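Local coordinates for TruD (Uncultured prochloron, PDB 4BS9), which is the cyanobactin heterocyclase, an ATP-using YcaO enzyme that probably converts cysteines of a precursor peptide into thiazolines, at residues V14-P19 against L37-L42; S623-I628 against A674-S679. All blocks are in the same frame, centred on the assembly; numbering follows the deposited sequence.

Contact 1: residues V14-P19 against L37-L42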
# COMPACT_ATOMS: atom_id res chain seq x y z
N VAL A 14 -35.29 -5.10 7.46
CA VAL A 14 -36.20 -5.28 6.35
C VAL A 14 -37.09 -4.07 6.19
O VAL A 14 -37.71 -3.61 7.16
CB VAL A 14 -37.07 -6.52 6.58
CG1 VAL A 14 -38.14 -6.63 5.51
CG2 VAL A 14 -36.21 -7.77 6.57
N GLU A 15 -37.15 -3.53 4.98
CA GLU A 15 -38.02 -2.42 4.65
C GLU A 15 -38.82 -2.79 3.41
O GLU A 15 -38.25 -2.95 2.32
CB GLU A 15 -37.20 -1.15 4.42
CG GLU A 15 -37.99 0.13 4.56
CD GLU A 15 -38.52 0.37 5.97
OE1 GLU A 15 -37.71 0.47 6.93
OE2 GLU A 15 -39.75 0.47 6.13
N ILE A 16 -40.13 -2.96 3.59
CA ILE A 16 -41.01 -3.40 2.51
C ILE A 16 -41.67 -2.18 1.89
O ILE A 16 -42.35 -1.43 2.58
CB ILE A 16 -42.10 -4.35 3.05
CG1 ILE A 16 -41.45 -5.61 3.63
CG2 ILE A 16 -43.08 -4.71 1.94
CD1 ILE A 16 -42.41 -6.61 4.26
N ILE A 17 -41.49 -2.00 0.59
CA ILE A 17 -42.11 -0.88 -0.11
C ILE A 17 -43.17 -1.43 -1.02
O ILE A 17 -42.89 -1.95 -2.09
CB ILE A 17 -41.06 -0.07 -0.85
CG1 ILE A 17 -40.17 0.58 0.20
CG2 ILE A 17 -41.71 0.97 -1.75
CD1 ILE A 17 -38.93 1.22 -0.34
N GLU A 18 -44.40 -1.21 -0.60
CA GLU A 18 -45.46 -2.20 -0.72
C GLU A 18 -45.57 -2.98 -2.02
O GLU A 18 -45.30 -4.17 -2.01
CB GLU A 18 -46.83 -1.61 -0.36
CG GLU A 18 -47.96 -2.64 -0.32
CD GLU A 18 -47.55 -3.99 0.30
OE1 GLU A 18 -46.78 -4.01 1.28
OE2 GLU A 18 -48.02 -5.04 -0.20
N PRO A 19 -45.96 -2.33 -3.13
CA PRO A 19 -46.42 -3.21 -4.22
C PRO A 19 -45.45 -4.36 -4.52
O PRO A 19 -45.84 -5.52 -4.45
CB PRO A 19 -46.57 -2.26 -5.41
CG PRO A 19 -45.74 -1.06 -5.07
CD PRO A 19 -45.70 -0.95 -3.57
N LEU A 37 -44.77 -11.35 -4.27
CA LEU A 37 -44.73 -12.47 -3.33
C LEU A 37 -43.88 -12.13 -2.12
O LEU A 37 -44.31 -12.35 -0.98
CB LEU A 37 -44.28 -13.77 -4.00
CG LEU A 37 -45.42 -14.59 -4.62
CD1 LEU A 37 -45.95 -13.93 -5.89
CD2 LEU A 37 -44.97 -16.00 -4.93
N TYR A 38 -42.69 -11.57 -2.34
CA TYR A 38 -41.80 -11.21 -1.23
C TYR A 38 -42.47 -10.23 -0.27
O TYR A 38 -42.33 -10.37 0.94
CB TYR A 38 -40.51 -10.60 -1.74
CG TYR A 38 -39.67 -11.56 -2.53
CD1 TYR A 38 -39.15 -12.72 -1.93
CD2 TYR A 38 -39.36 -11.31 -3.86
CE1 TYR A 38 -38.36 -13.61 -2.66
CE2 TYR A 38 -38.56 -12.19 -4.59
CZ TYR A 38 -38.07 -13.33 -3.99
OH TYR A 38 -37.29 -14.18 -4.72
N CYS A 39 -43.21 -9.26 -0.80
CA CYS A 39 -43.88 -8.27 0.06
C CYS A 39 -44.97 -8.89 0.91
O CYS A 39 -45.30 -8.36 1.98
CB CYS A 39 -44.50 -7.16 -0.77
SG CYS A 39 -43.29 -6.25 -1.75
N GLN A 40 -45.52 -10.00 0.45
CA GLN A 40 -46.59 -10.68 1.16
C GLN A 40 -46.14 -11.69 2.20
O GLN A 40 -46.88 -11.95 3.14
CB GLN A 40 -47.47 -11.37 0.17
CG GLN A 40 -48.17 -10.39 -0.75
CD GLN A 40 -49.06 -11.10 -1.74
OE1 GLN A 40 -50.11 -11.63 -1.36
NE2 GLN A 40 -48.65 -11.13 -3.01
N ILE A 41 -44.94 -12.25 2.02
CA ILE A 41 -44.42 -13.30 2.90
C ILE A 41 -43.49 -12.75 4.00
O ILE A 41 -43.57 -13.17 5.16
CB ILE A 41 -43.68 -14.37 2.07
CG1 ILE A 41 -44.66 -15.05 1.12
CG2 ILE A 41 -43.04 -15.41 2.99
CD1 ILE A 41 -44.06 -16.12 0.22
N LEU A 42 -42.64 -11.81 3.63
CA LEU A 42 -41.63 -11.28 4.53
C LEU A 42 -42.13 -10.62 5.81
O LEU A 42 -41.38 -10.60 6.79
CB LEU A 42 -40.68 -10.33 3.79
CG LEU A 42 -39.48 -11.11 3.24
CD1 LEU A 42 -39.88 -12.17 2.22
CD2 LEU A 42 -38.46 -10.17 2.62

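Contact 2: residues S623-I628 against A674-S679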
# COMPACT_ATOMS: atom_id res chain seq x y z
N SER A 623 37.18 20.38 -9.35
CA SER A 623 38.51 20.20 -8.78
C SER A 623 38.74 18.80 -8.25
O SER A 623 39.79 18.52 -7.68
CB SER A 623 38.74 21.22 -7.68
OG SER A 623 37.56 21.40 -6.94
N SER A 624 37.76 17.90 -8.43
CA SER A 624 37.94 16.51 -8.02
C SER A 624 37.25 15.58 -8.99
O SER A 624 36.05 15.65 -9.16
CB SER A 624 37.39 16.28 -6.61
OG SER A 624 38.17 17.01 -5.68
N GLU A 625 38.04 14.68 -9.58
CA GLU A 625 37.57 13.82 -10.66
C GLU A 625 36.40 12.90 -10.26
O GLU A 625 35.62 12.50 -11.11
CB GLU A 625 38.76 13.04 -11.26
CG GLU A 625 39.81 13.94 -11.91
CD GLU A 625 40.99 13.21 -12.55
OE1 GLU A 625 40.98 11.95 -12.60
OE2 GLU A 625 41.94 13.90 -13.02
N ARG A 626 36.29 12.60 -8.97
CA ARG A 626 35.20 11.78 -8.41
C ARG A 626 35.01 10.52 -9.20
O ARG A 626 33.98 10.30 -9.83
CB ARG A 626 33.91 12.59 -8.34
CG ARG A 626 33.90 13.55 -7.17
CD ARG A 626 32.66 14.41 -7.14
NE ARG A 626 32.12 14.51 -5.78
CZ ARG A 626 31.38 13.58 -5.18
NH1 ARG A 626 31.07 12.44 -5.80
NH2 ARG A 626 30.94 13.78 -3.95
N ILE A 627 36.02 9.67 -9.19
CA ILE A 627 36.03 8.53 -10.08
C ILE A 627 35.13 7.49 -9.48
O ILE A 627 35.35 7.08 -8.34
CB ILE A 627 37.44 7.98 -10.25
CG1 ILE A 627 38.30 9.02 -10.98
CG2 ILE A 627 37.40 6.71 -11.06
CD1 ILE A 627 39.78 8.75 -10.91
N ILE A 628 34.11 7.07 -10.22
CA ILE A 628 33.27 5.97 -9.75
C ILE A 628 33.51 4.71 -10.58
O ILE A 628 33.62 4.78 -11.79
CB ILE A 628 31.77 6.34 -9.70
CG1 ILE A 628 31.22 6.70 -11.08
CG2 ILE A 628 31.57 7.50 -8.73
CD1 ILE A 628 29.84 7.34 -11.06
N ALA A 674 41.49 10.56 -5.85
CA ALA A 674 41.97 9.71 -6.94
C ALA A 674 41.94 10.47 -8.26
O ALA A 674 41.09 11.32 -8.46
CB ALA A 674 41.14 8.44 -7.04
N THR A 675 42.89 10.16 -9.13
CA THR A 675 43.03 10.80 -10.45
C THR A 675 43.47 9.79 -11.50
O THR A 675 44.29 8.93 -11.22
CB THR A 675 44.08 11.94 -10.44
OG1 THR A 675 45.39 11.39 -10.35
CG2 THR A 675 43.86 12.87 -9.30
N LEU A 676 42.96 9.93 -12.71
CA LEU A 676 43.45 9.09 -13.79
C LEU A 676 44.96 9.32 -13.94
O LEU A 676 45.76 8.37 -14.12
CB LEU A 676 42.73 9.43 -15.09
CG LEU A 676 41.20 9.34 -15.07
CD1 LEU A 676 40.64 9.72 -16.44
CD2 LEU A 676 40.75 7.95 -14.66
N ALA A 677 45.33 10.59 -13.82
CA ALA A 677 46.70 11.01 -14.06
C ALA A 677 47.65 10.26 -13.16
O ALA A 677 48.71 9.82 -13.60
CB ALA A 677 46.85 12.51 -13.88
N ALA A 678 47.26 10.07 -11.90
CA ALA A 678 48.08 9.33 -10.94
C ALA A 678 47.66 7.88 -10.76
O ALA A 678 48.15 7.22 -9.86
CB ALA A 678 48.08 10.04 -9.60
N SER A 679 46.79 7.37 -11.62
CA SER A 679 46.32 6.00 -11.50
C SER A 679 46.36 5.26 -12.84
O SER A 679 45.33 5.14 -13.53
CB SER A 679 44.91 5.98 -10.91
OG SER A 679 44.91 6.52 -9.61

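Contact 1: residues V14-P19 against L37-L42
In the N-terminal winged helix-turn-helix region, Ile16 of strand 13-17 packs against Cys39 of helix 36-41 and against Leu42, so that an outermost strand of a three-stranded antiparallel sheet leans on a helix. The backbones come nearest at Ile16 and Cys39, their CA atoms 6.2 Å apart. Ile16 uses both branches. The methyl Ile16 CG2, anti to the backbone N, meets Cys39 CB at 3.9 Å, while the longer arm, extended at chi2 (177°), carries Ile16 CD1 to Leu42 CB at 4.1 Å. Ile16 CD1 also meets the carbonyl oxygen of Cys39, at 4.1 Å. Cys39, with 94 Å² of its surface buried by residues 14-19, is the centre of the patch. The CB of Glu18 points away from the helix, yet the chain bends at chi2 (40°) and returns its carboxylate, placing Glu18 OE2 4.1 Å from Cys39 CB at the more exposed margin. Apolar contacts of Ile16 carry one side of the joint, while Cys39 SG faces the backbone carbonyls of the residues that follow the strand, 3.8 Å from Pro19 O. Val22 of strand 21-26 touches both Cys39 and Leu42 and continues the apolar layer across the sheet. Beyond the helix, Leu37, Tyr38 and Ile41 rest on Val70 of helix 64-76, whereas Glu15 forms a salt bridge with Lys231 of the second subunit.

Contact 2: residues S623-I628 against A674-S679
Glu625 and Ile627 reach from one loop to the backbone around Leu676 in another, one through a hydrogen bond, the other by packing its terminal methyl against it. The Glu625 chain is extended beyond CG (chi2 -179°), which carries the carboxylate across the gap to the peptide between Thr675 and Leu676. There Glu625 OE1 accepts the N-H of Leu676 at 2.8 Å from Leu676 N, in a nearly straight bond of 161°. The donor arrives on the syn side of OE1, 19° out of the carboxylate plane. Glu625 OE1 also lies 3.6 Å from Leu676 CG, so the leucine side chain flanks the bond, and Glu625 crosses Thr675 at a slant. Shortened to alanine, Glu625 would lose its carboxylate, which is likely to leave the Leu676 N-H without this acceptor and the flank of Thr675 and Leu676 less covered. Ile627 supplies the apolar half: Ile627 CD1 packs against the Ala674 carbonyl, 3.8 Å from Ala674 O, and against the Ala674 methyl. On the leucine side, Ile627 CD1 touches Leu676 CD2 at 4.0 Å. Ile627 and Leu676 both go on to touch Leu682 and Asn618, which ties the pair to strand 612-619. Within 674-679, Thr675 OG1 accepts from Ala678 N at 2.8 Å, and a type I turn runs from Leu676 to Ser679. The arrangement is thus an ST motif overlapping a beta turn, just after helix 670-673 ends, with a carboxylate from the loop preceding strand 628-633 holding the N-H of the turn's first residue.

Contacts 1 and 2 lie on opposite sides of the chain's centre, with their centres 86 Å apart and their nearest atoms about 69 Å apart. They follow one another in sequence: 14-19 and 37-42 close within the winged helix-turn-helix region before 623-628 and 674-679 meet in the YcaO region. The zinc ion, bound by Cys209, Cys212, Cys318 and Cys321, falls between them along the chain, and both contacts are away from it. They also differ in setting, since contact 1 borders the second subunit, whereas no other chain of the assembly touches the segments of contact 2. The two contacts share no residue and belong to separate parts of the molecule.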